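Local atomic coordinates of mandelate racemase/muconate lactonizing enzyme (PDB entry 4J3Z), a protein that belongs to the enolase superfamily and probably catalyses a metal-assisted reaction that starts with removal of a proton next to a substrate carboxylate. Residues Leu73-Ala78 against Gly93-Leu98; Pro136-Asn141 against Pro147-Glu152; Thr267-Ala272 against Leu280-Gly285; Lys295-Ala300 against Cys328-Met333; Asn321-Val326 against Pro363-Thr368. All blocks are in the same frame, centred on the assembly; numbering follows the deposited sequence.

Contact 1: Leu73-Ala78 against Gly93-Leu98; sequences LMSRRA and GAFSGL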
# COMPACT_ATOMS: atom_id res chain seq x y z
N LEU D 73 35.62 -2.39 -9.76
CA LEU D 73 36.06 -3.76 -10.07
C LEU D 73 36.36 -4.62 -8.83
O LEU D 73 35.81 -5.70 -8.68
CB LEU D 73 37.25 -3.78 -11.06
CG LEU D 73 37.50 -5.13 -11.75
CD1 LEU D 73 36.21 -5.73 -12.30
CD2 LEU D 73 38.57 -5.03 -12.82
N MET D 74 37.23 -4.13 -7.96
CA MET D 74 37.59 -4.88 -6.76
C MET D 74 36.43 -5.03 -5.78
O MET D 74 36.21 -6.11 -5.22
CB MET D 74 38.82 -4.27 -6.10
CG MET D 74 40.07 -4.41 -6.94
SD MET D 74 41.51 -3.66 -6.16
CE MET D 74 41.14 -1.90 -6.27
N SER D 75 35.66 -3.96 -5.60
CA SER D 75 34.46 -4.00 -4.75
C SER D 75 33.48 -5.09 -5.18
O SER D 75 33.03 -5.89 -4.36
CB SER D 75 33.77 -2.63 -4.69
OG SER D 75 32.50 -2.74 -4.08
N ARG D 76 33.16 -5.13 -6.48
CA ARG D 76 32.33 -6.20 -7.04
C ARG D 76 32.92 -7.59 -6.77
O ARG D 76 32.24 -8.46 -6.23
CB ARG D 76 32.11 -6.01 -8.55
CG ARG D 76 31.14 -4.90 -8.97
CD ARG D 76 29.78 -4.92 -8.27
NE ARG D 76 29.18 -6.25 -8.22
CZ ARG D 76 27.94 -6.54 -7.83
NH1 ARG D 76 27.10 -5.58 -7.44
NH2 ARG D 76 27.53 -7.80 -7.83
N ARG D 77 34.19 -7.80 -7.14
CA ARG D 77 34.92 -9.03 -6.82
C ARG D 77 34.78 -9.40 -5.33
O ARG D 77 34.46 -10.54 -4.98
CB ARG D 77 36.41 -8.89 -7.15
CG ARG D 77 36.83 -9.15 -8.60
CD ARG D 77 38.35 -9.33 -8.68
NE ARG D 77 38.90 -8.95 -9.99
CZ ARG D 77 40.17 -8.61 -10.22
NH1 ARG D 77 41.07 -8.60 -9.25
NH2 ARG D 77 40.53 -8.26 -11.45
N ALA D 78 35.00 -8.41 -4.44
CA ALA D 78 35.02 -8.68 -3.01
C ALA D 78 33.63 -8.92 -2.44
O ALA D 78 33.49 -9.63 -1.44
CB ALA D 78 35.73 -7.56 -2.27
N GLY D 93 33.82 -5.76 5.25
CA GLY D 93 34.51 -4.94 6.25
C GLY D 93 36.02 -5.01 6.05
O GLY D 93 36.73 -4.01 6.20
N ALA D 94 36.51 -6.20 5.71
CA ALA D 94 37.92 -6.38 5.36
C ALA D 94 38.27 -5.58 4.10
O ALA D 94 39.26 -4.85 4.08
CB ALA D 94 38.23 -7.86 5.17
N PHE D 95 37.43 -5.69 3.07
CA PHE D 95 37.61 -4.93 1.84
C PHE D 95 37.70 -3.42 2.06
O PHE D 95 38.50 -2.74 1.40
CB PHE D 95 36.48 -5.23 0.84
CG PHE D 95 36.52 -4.36 -0.39
CD1 PHE D 95 37.39 -4.66 -1.43
CD2 PHE D 95 35.73 -3.22 -0.48
CE1 PHE D 95 37.45 -3.84 -2.55
CE2 PHE D 95 35.79 -2.40 -1.59
CZ PHE D 95 36.65 -2.71 -2.63
N SER D 96 36.88 -2.90 2.97
CA SER D 96 36.76 -1.46 3.18
C SER D 96 38.10 -0.87 3.59
O SER D 96 38.55 0.12 3.01
CB SER D 96 35.70 -1.15 4.24
OG SER D 96 34.57 -1.98 4.07
N GLY D 97 38.72 -1.49 4.59
CA GLY D 97 40.05 -1.10 5.03
C GLY D 97 40.99 -0.94 3.86
O GLY D 97 41.60 0.11 3.67
N LEU D 98 41.05 -1.99 3.03
CA LEU D 98 41.92 -2.02 1.86
C LEU D 98 41.54 -0.98 0.80
O LEU D 98 42.43 -0.33 0.22
CB LEU D 98 41.95 -3.43 1.27
CG LEU D 98 42.11 -4.57 2.29
CD1 LEU D 98 41.83 -5.91 1.61
CD2 LEU D 98 43.48 -4.57 2.96
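Met74 meets Phe95 near the root of its side chain, with its CB 3.8 Å from CE1 of the ring, while its side chain, bent at chi3, also packs on Leu4, Met63 and, on helix 89-109, Cys102. The same ring carbon also approaches the main chain, Phe95 CE1 lying 3.6 Å from Met74 C. At Ser75 the ring is nearer still: Phe95 CZ stands 3.3 Å from Ser75 CA and 3.5 Å from its CB. These two carbons do the touching, and the serine OG only grazes Phe95 CE2. A single phenylalanine thus spans the distance between two antiparallel helices, 71-80 and 89-109, whose local axes pass 10.4 Å apart at an angle of 162°. With CG of Phe95 anti to its own backbone nitrogen (chi1 174°), the ring extends out from helix 89-109 and comes obliquely onto the partner helix. Such a helical pair accompanies the three-stranded antiparallel sheet in the N-terminal capping domain of the mandelate racemase and muconate lactonizing enzymes. Arg76 and Arg77 leave the interface: Arg76 NE bonds to the carbonyl of Met175 of a second subunit, and Arg77 forms a salt bridge with Glu66. One turn on from Met74, Ala78 points its methyl at the partner helix, bringing CB to 3.4 Å from CD1 of Phe95, and it also touches Phe92, whose ring stacks beside that of Phe95.

Contact 2: Pro136-Asn141 against Pro147-Glu152; sequences PHHDTN and PEMAAE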
# COMPACT_ATOMS: atom_id res chain seq x y z
N PRO D 136 37.86 15.71 34.09
CA PRO D 136 38.92 15.17 34.95
C PRO D 136 38.55 15.01 36.43
O PRO D 136 39.14 14.18 37.13
CB PRO D 136 40.05 16.18 34.78
CG PRO D 136 39.84 16.73 33.40
CD PRO D 136 38.34 16.86 33.29
N HIS D 137 37.56 15.78 36.88
CA HIS D 137 37.15 15.83 38.27
C HIS D 137 35.95 14.94 38.57
O HIS D 137 35.33 15.03 39.64
CB HIS D 137 36.83 17.28 38.64
CG HIS D 137 35.53 17.76 38.08
ND1 HIS D 137 35.34 18.03 36.74
CD2 HIS D 137 34.34 18.02 38.68
CE1 HIS D 137 34.10 18.43 36.54
NE2 HIS D 137 33.47 18.43 37.70
N HIS D 138 35.60 14.08 37.61
CA HIS D 138 34.46 13.19 37.74
C HIS D 138 34.90 11.80 38.18
O HIS D 138 35.92 11.30 37.72
CB HIS D 138 33.69 13.09 36.42
CG HIS D 138 32.80 14.26 36.12
ND1 HIS D 138 32.67 14.78 34.86
CD2 HIS D 138 31.99 14.99 36.92
CE1 HIS D 138 31.82 15.79 34.89
NE2 HIS D 138 31.39 15.93 36.12
N ASP D 139 34.11 11.20 39.07
CA ASP D 139 34.24 9.78 39.40
C ASP D 139 33.81 8.92 38.21
O ASP D 139 32.69 9.04 37.71
CB ASP D 139 33.38 9.44 40.63
CG ASP D 139 33.47 7.96 41.04
OD1 ASP D 139 34.00 7.14 40.26
OD2 ASP D 139 33.00 7.63 42.15
N THR D 140 34.72 8.04 37.77
CA THR D 140 34.55 7.24 36.55
C THR D 140 33.32 6.32 36.58
O THR D 140 32.56 6.26 35.60
CB THR D 140 35.81 6.40 36.24
OG1 THR D 140 36.95 7.26 36.19
CG2 THR D 140 35.68 5.68 34.90
N ASN D 141 33.13 5.62 37.70
CA ASN D 141 32.04 4.66 37.85
C ASN D 141 30.68 5.36 37.92
O ASN D 141 29.71 4.94 37.26
CB ASN D 141 32.27 3.81 39.10
CG ASN D 141 33.74 3.68 39.45
OD1 ASN D 141 34.51 2.98 38.78
ND2 ASN D 141 34.15 4.38 40.51
N PRO D 147 23.33 12.38 35.49
CA PRO D 147 22.79 13.50 34.68
C PRO D 147 23.45 14.85 34.97
O PRO D 147 23.53 15.71 34.10
CB PRO D 147 21.31 13.54 35.09
CG PRO D 147 21.03 12.22 35.74
CD PRO D 147 22.30 11.79 36.37
N GLU D 148 23.92 15.04 36.20
CA GLU D 148 24.63 16.26 36.58
C GLU D 148 26.06 16.27 36.02
O GLU D 148 26.51 17.27 35.46
CB GLU D 148 24.62 16.42 38.10
CG GLU D 148 23.25 16.30 38.77
CD GLU D 148 22.65 14.89 38.66
OE1 GLU D 148 23.43 13.91 38.65
OE2 GLU D 148 21.39 14.76 38.59
N MET D 149 26.76 15.15 36.15
CA MET D 149 28.11 15.01 35.61
C MET D 149 28.13 15.08 34.07
O MET D 149 29.06 15.62 33.48
CB MET D 149 28.76 13.72 36.10
CG MET D 149 28.99 13.70 37.60
SD MET D 149 29.77 12.19 38.21
CE MET D 149 29.06 12.14 39.85
N ALA D 150 27.10 14.52 33.44
CA ALA D 150 26.94 14.60 31.99
C ALA D 150 26.62 16.03 31.53
O ALA D 150 27.09 16.45 30.47
CB ALA D 150 25.87 13.62 31.52
N ALA D 151 25.84 16.76 32.32
CA ALA D 151 25.62 18.20 32.09
C ALA D 151 26.91 19.01 32.17
O ALA D 151 27.20 19.82 31.28
CB ALA D 151 24.57 18.76 33.05
N GLU D 152 27.69 18.81 33.22
CA GLU D 152 28.99 19.47 33.37
C GLU D 152 29.92 19.15 32.19
O GLU D 152 30.51 20.07 31.60
CB GLU D 152 29.67 19.07 34.68
CG GLU D 152 28.96 19.57 35.94
CD GLU D 152 29.68 19.17 37.22
OE1 GLU D 152 30.76 18.54 37.14
OE2 GLU D 152 29.18 19.49 38.31
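His137 and His138 both donate from NE2 to one carboxylate oxygen, OE1 of Glu152, giving a pair of histidine-carboxylate hydrogen bonds at the start of a beta-alpha-beta crossover: the loop after strand 125-131 meets helix 147-159, which leads to the parallel strand 164-167. The two donors come from opposite faces of the carboxylate. His137 NE2 lies 2.8 Å from Glu152 OE1 on its syn side, and His138 NE2 lies 2.9 Å from the same OE1 but well above the carboxylate plane, 42° out of it. Neither bond is straight, with angles of 144° and 138° at the hydrogen. The extended chain of Glu152 carries its carboxylate out from the helix to this meeting point.

The imidazole of His138 lies between two neighbours. Met149 CB sits over one face, 3.7 Å from the ring centroid, as a CH-pi contact, and CE1 of His137 lies against the opposite face. With His138 cut back to an alanine, Glu152 OE1 would lose one of its two donors, and Met149 would probably be left without the flat surface it packs on. On the far side of the ring, His138 ND1 accepts from the backbone N of Glu135, and Phe143 meets the imidazole at a slant. Further along, Asp139 is the N-cap of the next short helix, its OD1 accepting from Asn141 N at 3.1 Å.

Contact 3: Thr267-Ala272 against Leu280-Gly285; sequences TEFTQA and LQPALG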
# COMPACT_ATOMS: atom_id res chain seq x y z
N THR D 267 22.95 -1.61 -0.51
CA THR D 267 21.62 -2.25 -0.48
C THR D 267 20.96 -2.31 0.90
O THR D 267 19.73 -2.22 1.01
CB THR D 267 21.65 -3.67 -1.09
OG1 THR D 267 20.31 -4.14 -1.29
CG2 THR D 267 22.44 -4.66 -0.19
N GLU D 268 21.76 -2.48 1.95
CA GLU D 268 21.23 -2.61 3.31
C GLU D 268 20.81 -1.25 3.85
O GLU D 268 19.75 -1.11 4.47
CB GLU D 268 22.23 -3.28 4.25
CG GLU D 268 22.20 -4.80 4.21
CD GLU D 268 23.15 -5.47 5.20
OE1 GLU D 268 24.02 -4.79 5.81
OE2 GLU D 268 23.05 -6.70 5.35
N PHE D 269 21.65 -0.25 3.61
CA PHE D 269 21.32 1.14 3.88
C PHE D 269 20.03 1.56 3.17
O PHE D 269 19.17 2.19 3.78
CB PHE D 269 22.49 2.04 3.48
CG PHE D 269 23.65 1.98 4.43
CD1 PHE D 269 24.63 1.00 4.30
CD2 PHE D 269 23.76 2.90 5.47
CE1 PHE D 269 25.69 0.94 5.19
CE2 PHE D 269 24.83 2.85 6.36
CZ PHE D 269 25.80 1.86 6.21
N THR D 270 19.91 1.20 1.88
CA THR D 270 18.69 1.39 1.07
C THR D 270 17.44 0.93 1.82
O THR D 270 16.45 1.67 1.93
CB THR D 270 18.79 0.63 -0.27
OG1 THR D 270 19.86 1.17 -1.06
CG2 THR D 270 17.49 0.71 -1.07
N GLN D 271 17.49 -0.28 2.35
CA GLN D 271 16.39 -0.83 3.17
C GLN D 271 16.08 0.01 4.41
O GLN D 271 14.93 0.10 4.82
CB GLN D 271 16.69 -2.28 3.54
CG GLN D 271 16.18 -3.29 2.51
CD GLN D 271 17.16 -4.42 2.22
OE1 GLN D 271 17.49 -4.67 1.06
NE2 GLN D 271 17.62 -5.12 3.27
N ALA D 272 17.10 0.61 5.01
CA ALA D 272 16.90 1.49 6.18
C ALA D 272 16.28 2.82 5.74
O ALA D 272 15.56 3.47 6.50
CB ALA D 272 18.21 1.74 6.91
N LEU D 280 21.75 8.34 8.18
CA LEU D 280 22.54 7.12 8.03
C LEU D 280 23.94 7.35 8.54
O LEU D 280 24.55 8.38 8.27
CB LEU D 280 22.62 6.67 6.56
CG LEU D 280 21.28 6.51 5.84
CD1 LEU D 280 21.54 6.09 4.41
CD2 LEU D 280 20.37 5.51 6.56
N GLN D 281 24.45 6.36 9.27
CA GLN D 281 25.75 6.47 9.91
C GLN D 281 26.59 5.27 9.52
O GLN D 281 26.71 4.32 10.28
CB GLN D 281 25.60 6.55 11.43
CG GLN D 281 24.41 7.40 11.89
CD GLN D 281 24.09 7.17 13.34
OE1 GLN D 281 23.92 6.03 13.78
NE2 GLN D 281 23.99 8.24 14.10
N PRO D 282 27.18 5.30 8.33
CA PRO D 282 28.02 4.15 8.08
C PRO D 282 29.30 4.23 8.91
O PRO D 282 29.79 5.32 9.21
CB PRO D 282 28.34 4.26 6.58
CG PRO D 282 28.19 5.70 6.26
CD PRO D 282 27.14 6.23 7.19
N ALA D 283 29.80 3.06 9.31
CA ALA D 283 31.19 2.95 9.72
C ALA D 283 31.88 2.52 8.44
O ALA D 283 31.62 1.43 7.90
CB ALA D 283 31.35 1.91 10.81
N LEU D 284 32.72 3.40 7.92
CA LEU D 284 33.33 3.18 6.61
C LEU D 284 34.13 1.89 6.51
O LEU D 284 34.17 1.27 5.46
CB LEU D 284 34.16 4.40 6.18
CG LEU D 284 33.50 5.39 5.21
CD1 LEU D 284 32.00 5.54 5.42
CD2 LEU D 284 34.17 6.75 5.30
N GLY D 285 34.75 1.49 7.63
CA GLY D 285 35.54 0.26 7.68
C GLY D 285 34.73 -1.02 7.70
O GLY D 285 35.29 -2.11 7.77
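A buried, wholly apolar contact joins Phe269, on the outer helix 266-274, to Leu280 and Pro282, on the strand 279-280 that follows it and the loop just beyond. No hydrogen bond crosses between the two segments; the join rests on one aromatic ring, with Ala272 as a minor addition. Phe269 leans toward the strand with CG anti to its carbonyl carbon (chi1 -74°), which sends the ring toward Leu280 and Pro282 with its far end foremost. Leu280 comes to the ring's edge, near its plane: its CD1 lies 4.0 Å from Phe269 CD2. Pro282 meets the far end of the ring obliquely, its CB 3.5 Å from Phe269 CZ, and the two side chains run at about a right angle. The other branch of the leucine, CD2, reaches back to the helix and ends 4.4 Å from the methyl CB of Ala272, one turn after Phe269. Leu280 thereby straddles two helical residues, one branch for each. Between Leu280 and Pro282, Gln281 directs its side chain away from the helix, toward Trp233 and Glu235 of strand 233-235. Just before Phe269, the helix faces the assembly: Glu268 forms a salt bridge with Arg86 of a second subunit, and Thr267 OG1 hydrogen-bonds to the carbonyl of Asp241 of that same subunit. Leucine toward the covering helix and its neighbour to the inside of the barrel is the usual alternation in the beta-alpha units of the modified TIM barrel that forms the C-terminal domain of the enolase superfamily.

Contact 4: Lys295-Ala300 against Cys328-Met333; sequences KIATLA and CPNLLM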
# COMPACT_ATOMS: atom_id res chain seq x y z
N LYS D 295 28.20 6.34 -2.26
CA LYS D 295 26.96 5.96 -2.81
C LYS D 295 25.87 5.69 -1.83
O LYS D 295 24.74 5.71 -2.17
CB LYS D 295 27.15 4.89 -3.87
CG LYS D 295 27.93 3.73 -3.43
CD LYS D 295 27.82 2.66 -4.45
CE LYS D 295 28.99 2.59 -5.36
NZ LYS D 295 28.63 1.79 -6.53
N ILE D 296 26.21 5.48 -0.59
CA ILE D 296 25.24 5.52 0.50
C ILE D 296 24.79 6.98 0.70
O ILE D 296 23.63 7.25 1.05
CB ILE D 296 25.82 4.96 1.82
CG1 ILE D 296 26.28 3.51 1.64
CG2 ILE D 296 24.79 5.08 2.95
CD1 ILE D 296 27.23 3.04 2.72
N ALA D 297 25.70 7.91 0.46
CA ALA D 297 25.39 9.34 0.59
C ALA D 297 24.45 9.83 -0.52
O ALA D 297 23.64 10.72 -0.29
CB ALA D 297 26.66 10.15 0.61
N THR D 298 24.57 9.25 -1.71
CA THR D 298 23.73 9.62 -2.85
C THR D 298 22.31 9.08 -2.69
O THR D 298 21.32 9.76 -3.02
CB THR D 298 24.35 9.17 -4.18
OG1 THR D 298 25.46 10.02 -4.49
CG2 THR D 298 23.36 9.25 -5.31
N LEU D 299 22.22 7.85 -2.18
CA LEU D 299 20.92 7.26 -1.85
C LEU D 299 20.23 8.00 -0.71
O LEU D 299 19.01 8.13 -0.71
CB LEU D 299 21.07 5.78 -1.50
CG LEU D 299 20.78 4.66 -2.51
CD1 LEU D 299 19.33 4.63 -2.97
CD2 LEU D 299 21.73 4.68 -3.70
N ALA D 300 20.99 8.46 0.28
CA ALA D 300 20.42 9.30 1.33
C ALA D 300 19.70 10.51 0.71
O ALA D 300 18.51 10.70 0.92
CB ALA D 300 21.50 9.75 2.31
N CYS D 328 30.18 15.69 0.56
CA CYS D 328 28.72 15.46 0.54
C CYS D 328 27.91 16.70 0.94
O CYS D 328 28.08 17.23 2.05
CB CYS D 328 28.32 14.29 1.45
SG CYS D 328 29.08 12.68 1.09
N PRO D 329 27.02 17.18 0.03
CA PRO D 329 26.07 18.26 0.32
C PRO D 329 25.12 17.94 1.46
O PRO D 329 24.64 18.87 2.14
CB PRO D 329 25.29 18.39 -1.00
CG PRO D 329 26.28 17.97 -2.04
CD PRO D 329 27.06 16.85 -1.41
N ASN D 330 24.88 16.66 1.68
CA ASN D 330 23.92 16.19 2.69
C ASN D 330 24.58 15.78 4.01
O ASN D 330 23.94 15.15 4.85
CB ASN D 330 23.08 15.04 2.13
CG ASN D 330 23.92 13.83 1.77
OD1 ASN D 330 25.06 13.96 1.34
ND2 ASN D 330 23.35 12.64 1.94
N LEU D 331 25.85 16.13 4.20
CA LEU D 331 26.53 15.83 5.45
C LEU D 331 25.92 16.59 6.63
O LEU D 331 25.79 17.81 6.57
CB LEU D 331 28.02 16.15 5.36
CG LEU D 331 28.79 15.71 6.61
CD1 LEU D 331 29.26 14.27 6.48
CD2 LEU D 331 29.96 16.64 6.86
N LEU D 332 25.55 15.87 7.68
CA LEU D 332 25.14 16.52 8.92
C LEU D 332 26.34 16.73 9.87
O LEU D 332 26.64 17.86 10.24
CB LEU D 332 24.01 15.74 9.59
CG LEU D 332 23.52 16.25 10.94
CD1 LEU D 332 22.83 17.61 10.84
CD2 LEU D 332 22.60 15.21 11.56
N MET D 333 27.02 15.64 10.25
CA MET D 333 28.20 15.73 11.13
C MET D 333 29.00 14.43 11.20
O MET D 333 28.43 13.34 11.11
CB MET D 333 27.82 16.17 12.55
CG MET D 333 26.78 15.29 13.24
SD MET D 333 26.14 15.97 14.78
CE MET D 333 24.78 16.96 14.18
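Ala297 is met by both Cys328 and Asn330, the first through its methyl and the second through its main chain. The apolar part is small and close: Cys328 SG sits 3.5 Å from Ala297 CB, and both residues direct their CB toward the opposing segment.

The polar part is a single weak hydrogen bond. Asn330 ND2 donates to Ala297 O over 3.0 Å, but the angle at the hydrogen is only 122°. To get there the asparagine adopts the crowded position, CG lying between the backbone N and the carbonyl carbon (chi1 62°), so that the amide swings over to the helix. Ala300, one turn later on helix 290-302, packs its methyl beside this amide, its CB 3.5 Å from ND2 of Asn330. OD1 of Asn330 lies 4.2 Å from Ala297 CB.

Main-chain bonds set the shape of the loop. Cys328 to Leu331 form a type I beta turn, closed by Leu331 N to Cys328 O at 3.3 Å. Backbone bonds of Asn330 and Leu332 with Leu307 tie the loop to the neighbouring strand 306-307, and Cys328 O accepts from Asn123 ND2. The chain then enters strand 334-336, which pairs with strand 125-131 as the barrel closes on itself. With one bent hydrogen bond and two alanine methyls, the contact probably owes more to close fit than to bond strength, small helical side chains allowing the turn to lie near the helix backbone.

Contact 5: Asn321-Val326 against Pro363-Thr368; sequences NVHLGV and PGLGIT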
# COMPACT_ATOMS: atom_id res chain seq x y z
N ASN D 321 36.40 9.20 6.93
CA ASN D 321 35.15 9.91 7.22
C ASN D 321 35.24 11.37 6.84
O ASN D 321 34.33 11.91 6.21
CB ASN D 321 34.82 9.88 8.72
CG ASN D 321 34.60 8.48 9.24
OD1 ASN D 321 34.23 7.57 8.49
ND2 ASN D 321 34.82 8.29 10.54
N VAL D 322 36.33 12.02 7.25
CA VAL D 322 36.44 13.47 7.12
C VAL D 322 36.41 13.84 5.65
O VAL D 322 35.68 14.74 5.25
CB VAL D 322 37.68 14.04 7.85
CG1 VAL D 322 38.11 15.38 7.27
CG2 VAL D 322 37.40 14.15 9.34
N HIS D 323 37.17 13.09 4.85
CA HIS D 323 37.26 13.32 3.41
C HIS D 323 35.95 13.05 2.68
O HIS D 323 35.56 13.83 1.82
CB HIS D 323 38.38 12.47 2.82
CG HIS D 323 39.74 13.03 3.06
ND1 HIS D 323 40.33 13.92 2.19
CD2 HIS D 323 40.62 12.84 4.06
CE1 HIS D 323 41.53 14.24 2.65
NE2 HIS D 323 41.73 13.60 3.78
N LEU D 324 35.27 11.95 3.01
CA LEU D 324 33.93 11.70 2.49
C LEU D 324 32.98 12.80 2.93
O LEU D 324 32.09 13.20 2.17
CB LEU D 324 33.42 10.32 2.92
CG LEU D 324 31.93 9.99 2.79
CD1 LEU D 324 31.46 10.07 1.35
CD2 LEU D 324 31.63 8.61 3.37
N GLY D 325 33.17 13.28 4.15
CA GLY D 325 32.33 14.34 4.72
C GLY D 325 32.50 15.66 4.01
O GLY D 325 31.55 16.45 3.92
N VAL D 326 33.70 15.92 3.50
CA VAL D 326 33.99 17.16 2.80
C VAL D 326 33.16 17.26 1.53
O VAL D 326 32.72 18.35 1.14
CB VAL D 326 35.49 17.28 2.45
CG1 VAL D 326 35.74 18.52 1.60
CG2 VAL D 326 36.32 17.33 3.72
N PRO D 363 48.01 15.42 0.11
CA PRO D 363 47.60 14.38 -0.84
C PRO D 363 47.19 13.10 -0.10
O PRO D 363 47.65 12.86 1.02
CB PRO D 363 48.87 14.13 -1.66
CG PRO D 363 49.72 15.34 -1.46
CD PRO D 363 49.44 15.75 -0.05
N GLY D 364 46.34 12.29 -0.73
CA GLY D 364 45.85 11.07 -0.10
C GLY D 364 44.99 11.44 1.09
O GLY D 364 44.28 12.44 1.06
N LEU D 365 45.08 10.64 2.15
CA LEU D 365 44.30 10.90 3.35
C LEU D 365 45.01 11.90 4.25
O LEU D 365 44.43 12.39 5.22
CB LEU D 365 43.96 9.60 4.08
CG LEU D 365 43.08 8.61 3.31
CD1 LEU D 365 42.99 7.26 4.02
CD2 LEU D 365 41.70 9.18 3.05
N GLY D 366 46.26 12.19 3.90
CA GLY D 366 47.10 13.16 4.62
C GLY D 366 47.64 12.60 5.92
O GLY D 366 48.18 13.35 6.75
N ILE D 367 47.47 11.29 6.11
CA ILE D 367 47.91 10.62 7.34
C ILE D 367 48.99 9.58 7.06
O ILE D 367 48.85 8.73 6.18
CB ILE D 367 46.73 9.97 8.11
CG1 ILE D 367 45.87 9.09 7.19
CG2 ILE D 367 45.87 11.05 8.76
CD1 ILE D 367 44.84 8.24 7.90
N THR D 368 50.09 9.69 7.79
CA THR D 368 51.13 8.67 7.77
C THR D 368 51.04 7.93 9.10
O THR D 368 50.68 8.52 10.11
CB THR D 368 52.53 9.31 7.59
OG1 THR D 368 52.53 10.14 6.43
CG2 THR D 368 53.62 8.25 7.42
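His323 reaches from helix 315-327, one of the helices of the barrel domain, to the turn around Leu365 and donates from NE2 to Leu365 O, a fairly long hydrogen bond of 3.3 Å. Its side chain stands with CG anti to the carbonyl carbon (chi1 -78°), a setting that carries the imidazole outward from the helix with NE2 leading. The acceptor is not met head-on: the donor lies above the carbonyl plane, 53° out of it, and the oxygen lies at the ring's edge, tilted 23° from its plane. Next to the bond, CE1 of His323 passes 3.7 Å from Gly364 O, approaching it obliquely. Leu365 has the same first-torsion setting as the histidine, CG anti to its carbonyl carbon, and this brings one branch to the ring, CD2 of Leu365 3.9 Å from CD2 of His323. On the other side of the imidazole, ND1 is hydrogen-bonded to the backbone N of Trp115, so both ring nitrogens are engaged and the rotation of the ring is fixed. Replacing His323 with a phenylalanine would probably keep some of the packing against Leu365 but leave Leu365 O and the Trp115 amide without their mate. The receiving loop is a type II' beta turn from Pro363 to Gly366, with Gly364 at its positive-phi second position. Leu365 N bonds to Asp104, linking this part of the barrel to the N-terminal helix 89-109; Ile367 packs on Val316 and Ala319 of helix 315-327, and the chain continues into strand 368-369, antiparallel to strand 346-347.

How the contacts relate
From the N terminus, contact 1 closes a helical hairpin in the capping domain, and contact 2 a short loop at the first crossover of the barrel, some 42 Å away between centres. Contact 3 then closes a helix-to-strand unit; these three follow in series. Contacts 4 and 5 cross, since 321-326 falls between 295-300 and 328-333 while 363-368 lies beyond 328-333, so both loops are tied to helices 290-302 and 315-327; none nests. Contact 3 is a junction: Ser96 of contact 1 packs on Leu284, Ile296 of contact 4 on Phe269, and Asn321 of contact 5 on Leu284. Leu331 of contact 4 packs on Gly325 of contact 5. Contact 2 touches no other.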